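Local structure of Alpha/beta hydrolase (Pectobacterium atrosepticum SCRI1043, 3BDV) at residues 107-121 with 138-151. The protein is probably a hydrolase of the alpha/beta-hydrolase fold and binds calcium, though its substrate is not established. Residues are numbered along the deposited sequence; the frame is centred on the assembly and turned at random.
Sequences PAEPMRFEIDDRIQA and LMSFTRAQYWAQAW
E109 and R143 meet side-on: R143 NE donates to E109 OE1 and R143 NH2 to E109 OE2, both at 3.0 Å, with the carboxylate 33° from the guanidinium plane. The indole of W147 adds a third bond, its NE1 lying 2.9 Å from E109 OE2 and reaching that oxygen from the face opposite to R143 NH2. CG of E109 stands anti to its backbone N (chi1 -177°), and the bend at chi2 brings the carboxylate to R143 and W147. Three side-chain donors thus fix its rotation, and the paired arginine probably keeps it ionised. W147 is sandwiched, P110 CG over the rim of one face and the Y146 ring, at CE2, over the centre of the other. Deeper, W151 NE1 bonds to Q120 O, 3.1 Å away and in the carbonyl plane, while I119 CG2 touches both indoles, 4.0 Å from W147 CZ3 and 4.0 Å from W151 CZ2. The contact belongs to the alpha/beta-hydrolase fold: residues 107-121 follow strand 99-105 of the parallel sheet, and helix 141-151 follows strand 128-132. Just before helix 141-151, E109 N donates to L138 O, and selenomethionine M139 folds its CE against A108 O. L138 also touches S82, of a probable nucleophile elbow. The outer side is looser and wet. One water bridges E109 OE1 and S140 N; another accepts from R112 NH1 and bonds weakly to L138 O. At the far end, exposed A121 rests its CB 4.0 Å from A150 CB and 3.5 Å from Y146 OH.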
loop_
_atom_site.group_PDB
_atom_site.type_symbol
_atom_site.label_atom_id
_atom_site.label_comp_id
_atom_site.label_asym_id
_atom_site.label_seq_id
_atom_site.Cartn_x
_atom_site.Cartn_y
_atom_site.Cartn_z
ATOM N N PRO A 107 1.268 -1.117 7.889
ATOM C CA PRO A 107 2.308 -0.108 8.046
ATOM C C PRO A 107 3.090 -0.423 9.311
ATOM O O PRO A 107 2.504 -0.841 10.310
ATOM C CB PRO A 107 1.521 1.187 8.200
ATOM C CG PRO A 107 0.324 0.821 8.745
ATOM C CD PRO A 107 -0.054 -0.523 8.131
ATOM N N ALA A 108 4.407 -0.245 9.266
ATOM C CA ALA A 108 5.210 -0.473 10.441
ATOM C C ALA A 108 5.171 0.771 11.366
ATOM O O ALA A 108 5.067 1.882 10.887
ATOM C CB ALA A 108 6.645 -0.824 10.019
ATOM N N GLU A 109 5.328 0.556 12.664
ATOM C CA GLU A 109 5.587 1.634 13.599
ATOM C C GLU A 109 6.892 2.310 13.176
ATOM O O GLU A 109 7.931 1.659 13.043
ATOM C CB GLU A 109 5.683 1.039 15.024
ATOM C CG GLU A 109 5.875 2.033 16.120
ATOM C CD GLU A 109 4.645 2.874 16.378
ATOM O OE1 GLU A 109 3.617 2.313 16.813
ATOM O OE2 GLU A 109 4.713 4.093 16.165
ATOM N N PRO A 110 6.844 3.630 12.928
ATOM C CA PRO A 110 8.092 4.284 12.476
ATOM C C PRO A 110 9.376 4.074 13.311
ATOM O O PRO A 110 10.490 3.946 12.767
ATOM C CB PRO A 110 7.677 5.740 12.419
ATOM C CG PRO A 110 6.247 5.690 12.077
ATOM C CD PRO A 110 5.701 4.555 12.839
HETATM N N MSE A 111 9.224 3.923 14.608
HETATM C CA MSE A 111 10.388 3.707 15.450
HETATM C C MSE A 111 11.125 2.426 15.108
HETATM O O MSE A 111 12.354 2.372 15.279
HETATM C CB MSE A 111 9.974 3.748 16.929
HETATM C CG MSE A 111 11.069 3.453 17.960
HETATM SE SE MSE A 111 11.998 5.068 18.274
HETATM C CE MSE A 111 10.632 6.016 19.341
ATOM N N ARG A 112 10.413 1.377 14.656
ATOM C CA ARG A 112 11.068 0.129 14.341
ATOM C C ARG A 112 12.137 0.278 13.293
ATOM O O ARG A 112 13.001 -0.545 13.202
ATOM C CB ARG A 112 10.058 -0.884 13.819
ATOM C CG ARG A 112 8.929 -1.222 14.780
ATOM C CD ARG A 112 9.353 -2.036 15.951
ATOM N NE ARG A 112 10.004 -1.308 17.001
ATOM C CZ ARG A 112 9.383 -0.549 17.891
ATOM N NH1 ARG A 112 8.056 -0.386 17.852
ATOM N NH2 ARG A 112 10.082 0.021 18.875
ATOM N N PHE A 113 12.024 1.291 12.458
ATOM C CA PHE A 113 13.011 1.537 11.426
ATOM C C PHE A 113 13.681 2.902 11.622
ATOM O O PHE A 113 14.302 3.447 10.694
ATOM C CB PHE A 113 12.321 1.457 10.059
ATOM C CG PHE A 113 11.881 0.082 9.681
ATOM C CD1 PHE A 113 12.786 -0.861 9.301
ATOM C CD2 PHE A 113 10.533 -0.260 9.708
ATOM C CE1 PHE A 113 12.341 -2.129 8.965
ATOM C CE2 PHE A 113 10.105 -1.473 9.329
ATOM C CZ PHE A 113 10.996 -2.427 8.987
ATOM N N GLU A 114 13.636 3.419 12.841
ATOM C CA GLU A 114 14.277 4.712 13.186
ATOM C C GLU A 114 13.923 5.852 12.243
ATOM O O GLU A 114 14.779 6.655 11.844
ATOM C CB GLU A 114 15.789 4.556 13.299
ATOM C CG GLU A 114 16.198 3.539 14.356
ATOM C CD GLU A 114 17.678 3.541 14.587
ATOM O OE1 GLU A 114 18.169 4.403 15.316
ATOM O OE2 GLU A 114 18.359 2.692 14.040
ATOM N N ILE A 115 12.659 5.905 11.850
ATOM C CA ILE A 115 12.138 6.993 11.041
ATOM C C ILE A 115 10.906 7.665 11.699
ATOM O O ILE A 115 10.095 8.327 11.059
ATOM C CB ILE A 115 11.866 6.598 9.561
ATOM C CG1 ILE A 115 10.833 5.461 9.438
ATOM C CG2 ILE A 115 13.192 6.303 8.841
ATOM C CD1 ILE A 115 10.243 5.425 8.043
ATOM N N ASP A 116 10.877 7.560 13.012
ATOM C CA ASP A 116 9.928 8.296 13.859
ATOM C C ASP A 116 10.064 9.802 13.748
ATOM O O ASP A 116 9.129 10.524 14.124
ATOM C CB ASP A 116 10.110 7.888 15.332
ATOM C CG ASP A 116 11.580 7.910 15.782
ATOM O OD1 ASP A 116 12.452 7.223 15.164
ATOM O OD2 ASP A 116 11.860 8.596 16.802
ATOM N N ASP A 117 11.209 10.277 13.253
ATOM C CA ASP A 117 11.405 11.694 13.020
ATOM C C ASP A 117 11.013 12.156 11.625
ATOM O O ASP A 117 11.086 13.341 11.317
ATOM C CB ASP A 117 12.849 12.092 13.337
ATOM C CG ASP A 117 13.883 11.362 12.504
ATOM O OD1 ASP A 117 13.616 10.273 11.935
ATOM O OD2 ASP A 117 15.021 11.873 12.462
ATOM N N ARG A 118 10.550 11.234 10.800
ATOM C CA ARG A 118 10.181 11.554 9.433
ATOM C C ARG A 118 8.765 11.244 9.048
ATOM O O ARG A 118 8.299 11.651 7.993
ATOM C CB ARG A 118 11.168 10.869 8.525
ATOM C CG ARG A 118 12.550 11.488 8.853
ATOM C CD ARG A 118 13.568 11.182 7.920
ATOM N NE ARG A 118 13.347 11.827 6.641
ATOM C CZ ARG A 118 14.007 11.484 5.556
ATOM N NH1 ARG A 118 14.881 10.492 5.607
ATOM N NH2 ARG A 118 13.769 12.084 4.419
ATOM N N ILE A 119 8.047 10.513 9.882
ATOM C CA ILE A 119 6.682 10.216 9.560
ATOM C C ILE A 119 5.816 11.049 10.493
ATOM O O ILE A 119 5.948 10.924 11.725
ATOM C CB ILE A 119 6.408 8.708 9.784
ATOM C CG1 ILE A 119 7.306 7.863 8.856
ATOM C CG2 ILE A 119 4.895 8.400 9.653
ATOM C CD1 ILE A 119 7.139 8.139 7.352
ATOM N N GLN A 120 4.952 11.906 9.935
ATOM C CA GLN A 120 4.149 12.819 10.743
ATOM C C GLN A 120 2.813 12.188 11.124
ATOM O O GLN A 120 2.228 11.416 10.351
ATOM C CB GLN A 120 3.883 14.108 9.981
ATOM C CG GLN A 120 5.138 14.776 9.427
ATOM C CD GLN A 120 4.800 15.936 8.510
ATOM O OE1 GLN A 120 3.865 16.702 8.782
ATOM N NE2 GLN A 120 5.557 16.078 7.421
ATOM N N ALA A 121 2.354 12.516 12.337
ATOM C CA ALA A 121 1.055 12.137 12.845
ATOM C C ALA A 121 0.089 13.260 12.475
ATOM O O ALA A 121 -0.365 14.040 13.300
ATOM C CB ALA A 121 1.111 11.927 14.301
ATOM N N LEU A 138 5.537 -5.719 13.854
ATOM C CA LEU A 138 6.067 -4.371 13.663
ATOM C C LEU A 138 5.068 -3.283 13.981
ATOM O O LEU A 138 5.457 -2.133 13.998
ATOM C CB LEU A 138 6.617 -4.188 12.238
ATOM C CG LEU A 138 7.743 -5.150 11.883
ATOM C CD1 LEU A 138 8.449 -4.781 10.601
ATOM C CD2 LEU A 138 8.688 -5.277 13.112
HETATM N N MSE A 139 3.816 -3.620 14.289
HETATM C CA MSE A 139 2.810 -2.613 14.609
HETATM C C MSE A 139 1.689 -3.180 15.458
HETATM O O MSE A 139 1.004 -4.103 15.040
HETATM C CB MSE A 139 2.259 -1.985 13.307
HETATM C CG MSE A 139 1.183 -0.922 13.491
HETATM SE SE MSE A 139 1.782 0.772 14.112
HETATM C CE MSE A 139 2.046 1.705 12.391
ATOM N N SER A 140 1.524 -2.667 16.677
ATOM C CA SER A 140 0.403 -3.147 17.525
ATOM C C SER A 140 -0.882 -2.619 16.932
ATOM O O SER A 140 -0.895 -1.569 16.273
ATOM C CB SER A 140 0.487 -2.685 18.992
ATOM O OG SER A 140 0.338 -1.293 19.145
ATOM N N PHE A 141 -1.972 -3.325 17.176
ATOM C CA PHE A 141 -3.257 -2.852 16.665
ATOM C C PHE A 141 -3.661 -1.486 17.220
ATOM O O PHE A 141 -4.170 -0.624 16.489
ATOM C CB PHE A 141 -4.357 -3.881 16.914
ATOM C CG PHE A 141 -5.647 -3.491 16.285
ATOM C CD1 PHE A 141 -5.808 -3.625 14.925
ATOM C CD2 PHE A 141 -6.664 -2.924 17.035
ATOM C CE1 PHE A 141 -7.001 -3.222 14.301
ATOM C CE2 PHE A 141 -7.843 -2.510 16.436
ATOM C CZ PHE A 141 -8.011 -2.655 15.071
ATOM N N THR A 142 -3.414 -1.239 18.503
ATOM C CA THR A 142 -3.842 0.034 19.075
ATOM C C THR A 142 -3.030 1.167 18.468
ATOM O O THR A 142 -3.572 2.246 18.250
ATOM C CB THR A 142 -3.879 0.013 20.619
ATOM O OG1 THR A 142 -2.587 -0.264 21.117
ATOM C CG2 THR A 142 -4.844 -1.071 21.112
ATOM N N ARG A 143 -1.761 0.917 18.142
ATOM C CA ARG A 143 -0.962 1.939 17.483
ATOM C C ARG A 143 -1.365 2.131 16.043
ATOM O O ARG A 143 -1.268 3.255 15.522
ATOM C CB ARG A 143 0.546 1.665 17.583
ATOM C CG ARG A 143 1.087 1.916 18.947
ATOM C CD ARG A 143 1.097 3.358 19.348
ATOM N NE ARG A 143 2.086 4.114 18.591
ATOM C CZ ARG A 143 2.363 5.394 18.764
ATOM N NH1 ARG A 143 1.674 6.103 19.614
ATOM N NH2 ARG A 143 3.335 5.967 18.043
ATOM N N ALA A 144 -1.779 1.051 15.385
ATOM C CA ALA A 144 -2.375 1.166 14.033
ATOM C C ALA A 144 -3.583 2.099 14.086
ATOM O O ALA A 144 -3.696 3.022 13.238
ATOM C CB ALA A 144 -2.796 -0.203 13.471
ATOM N N GLN A 145 -4.422 1.943 15.119
ATOM C CA GLN A 145 -5.540 2.864 15.318
ATOM C C GLN A 145 -5.121 4.313 15.503
ATOM O O GLN A 145 -5.744 5.235 14.935
ATOM C CB GLN A 145 -6.379 2.437 16.470
ATOM C CG GLN A 145 -7.131 1.132 16.211
ATOM C CD GLN A 145 -7.993 0.763 17.388
ATOM O OE1 GLN A 145 -7.493 0.391 18.465
ATOM N NE2 GLN A 145 -9.311 0.890 17.206
ATOM N N TYR A 146 -4.076 4.508 16.305
ATOM C CA TYR A 146 -3.483 5.859 16.522
ATOM C C TYR A 146 -3.043 6.475 15.203
ATOM O O TYR A 146 -3.365 7.644 14.864
ATOM C CB TYR A 146 -2.270 5.766 17.487
ATOM C CG TYR A 146 -1.430 7.017 17.515
ATOM C CD1 TYR A 146 -1.812 8.118 18.276
ATOM C CD2 TYR A 146 -0.254 7.113 16.762
ATOM C CE1 TYR A 146 -1.054 9.253 18.291
ATOM C CE2 TYR A 146 0.514 8.266 16.754
ATOM C CZ TYR A 146 0.103 9.330 17.506
ATOM O OH TYR A 146 0.880 10.455 17.476
ATOM N N TRP A 147 -2.255 5.732 14.443
ATOM C CA TRP A 147 -1.759 6.268 13.190
ATOM C C TRP A 147 -2.879 6.490 12.164
ATOM O O TRP A 147 -2.895 7.511 11.501
ATOM C CB TRP A 147 -0.679 5.366 12.624
ATOM C CG TRP A 147 0.613 5.490 13.382
ATOM C CD1 TRP A 147 1.172 4.595 14.247
ATOM C CD2 TRP A 147 1.486 6.607 13.344
ATOM N NE1 TRP A 147 2.359 5.098 14.745
ATOM C CE2 TRP A 147 2.566 6.336 14.193
ATOM C CE3 TRP A 147 1.470 7.815 12.647
ATOM C CZ2 TRP A 147 3.587 7.247 14.392
ATOM C CZ3 TRP A 147 2.514 8.696 12.819
ATOM C CH2 TRP A 147 3.552 8.420 13.678
ATOM N N ALA A 148 -3.792 5.542 12.038
ATOM C CA ALA A 148 -4.915 5.670 11.094
ATOM C C ALA A 148 -5.690 6.957 11.426
ATOM O O ALA A 148 -5.973 7.741 10.531
ATOM C CB ALA A 148 -5.812 4.415 11.126
ATOM N N GLN A 149 -5.985 7.185 12.705
ATOM C CA GLN A 149 -6.748 8.340 13.119
ATOM C C GLN A 149 -5.957 9.594 12.810
ATOM O O GLN A 149 -6.482 10.558 12.217
ATOM C CB GLN A 149 -7.084 8.272 14.605
ATOM C CG GLN A 149 -7.957 9.403 15.132
ATOM C CD GLN A 149 -8.296 9.224 16.634
ATOM O OE1 GLN A 149 -7.427 8.866 17.439
ATOM N NE2 GLN A 149 -9.555 9.464 17.001
ATOM N N ALA A 150 -4.676 9.592 13.134
ATOM C CA ALA A 150 -3.840 10.765 12.839
ATOM C C ALA A 150 -3.793 11.071 11.340
ATOM O O ALA A 150 -3.804 12.235 10.960
ATOM C CB ALA A 150 -2.468 10.535 13.338
ATOM N N TRP A 151 -3.670 10.018 10.518
ATOM C CA TRP A 151 -3.529 10.151 9.069
ATOM C C TRP A 151 -4.871 10.407 8.365
ATOM O O TRP A 151 -4.901 10.653 7.155
ATOM C CB TRP A 151 -2.901 8.901 8.472
ATOM C CG TRP A 151 -1.461 8.626 8.829
ATOM C CD1 TRP A 151 -0.512 9.525 9.156
ATOM C CD2 TRP A 151 -0.825 7.350 8.842
ATOM N NE1 TRP A 151 0.671 8.909 9.396
ATOM C CE2 TRP A 151 0.507 7.559 9.223
ATOM C CE3 TRP A 151 -1.275 6.027 8.649
ATOM C CZ2 TRP A 151 1.416 6.536 9.333
ATOM C CZ3 TRP A 151 -0.348 4.992 8.776
ATOM C CH2 TRP A 151 0.973 5.265 9.122
HETATM O O HOH W 1 3.471 -0.368 17.449
HETATM O O HOH W 2 5.806 -1.803 16.714
#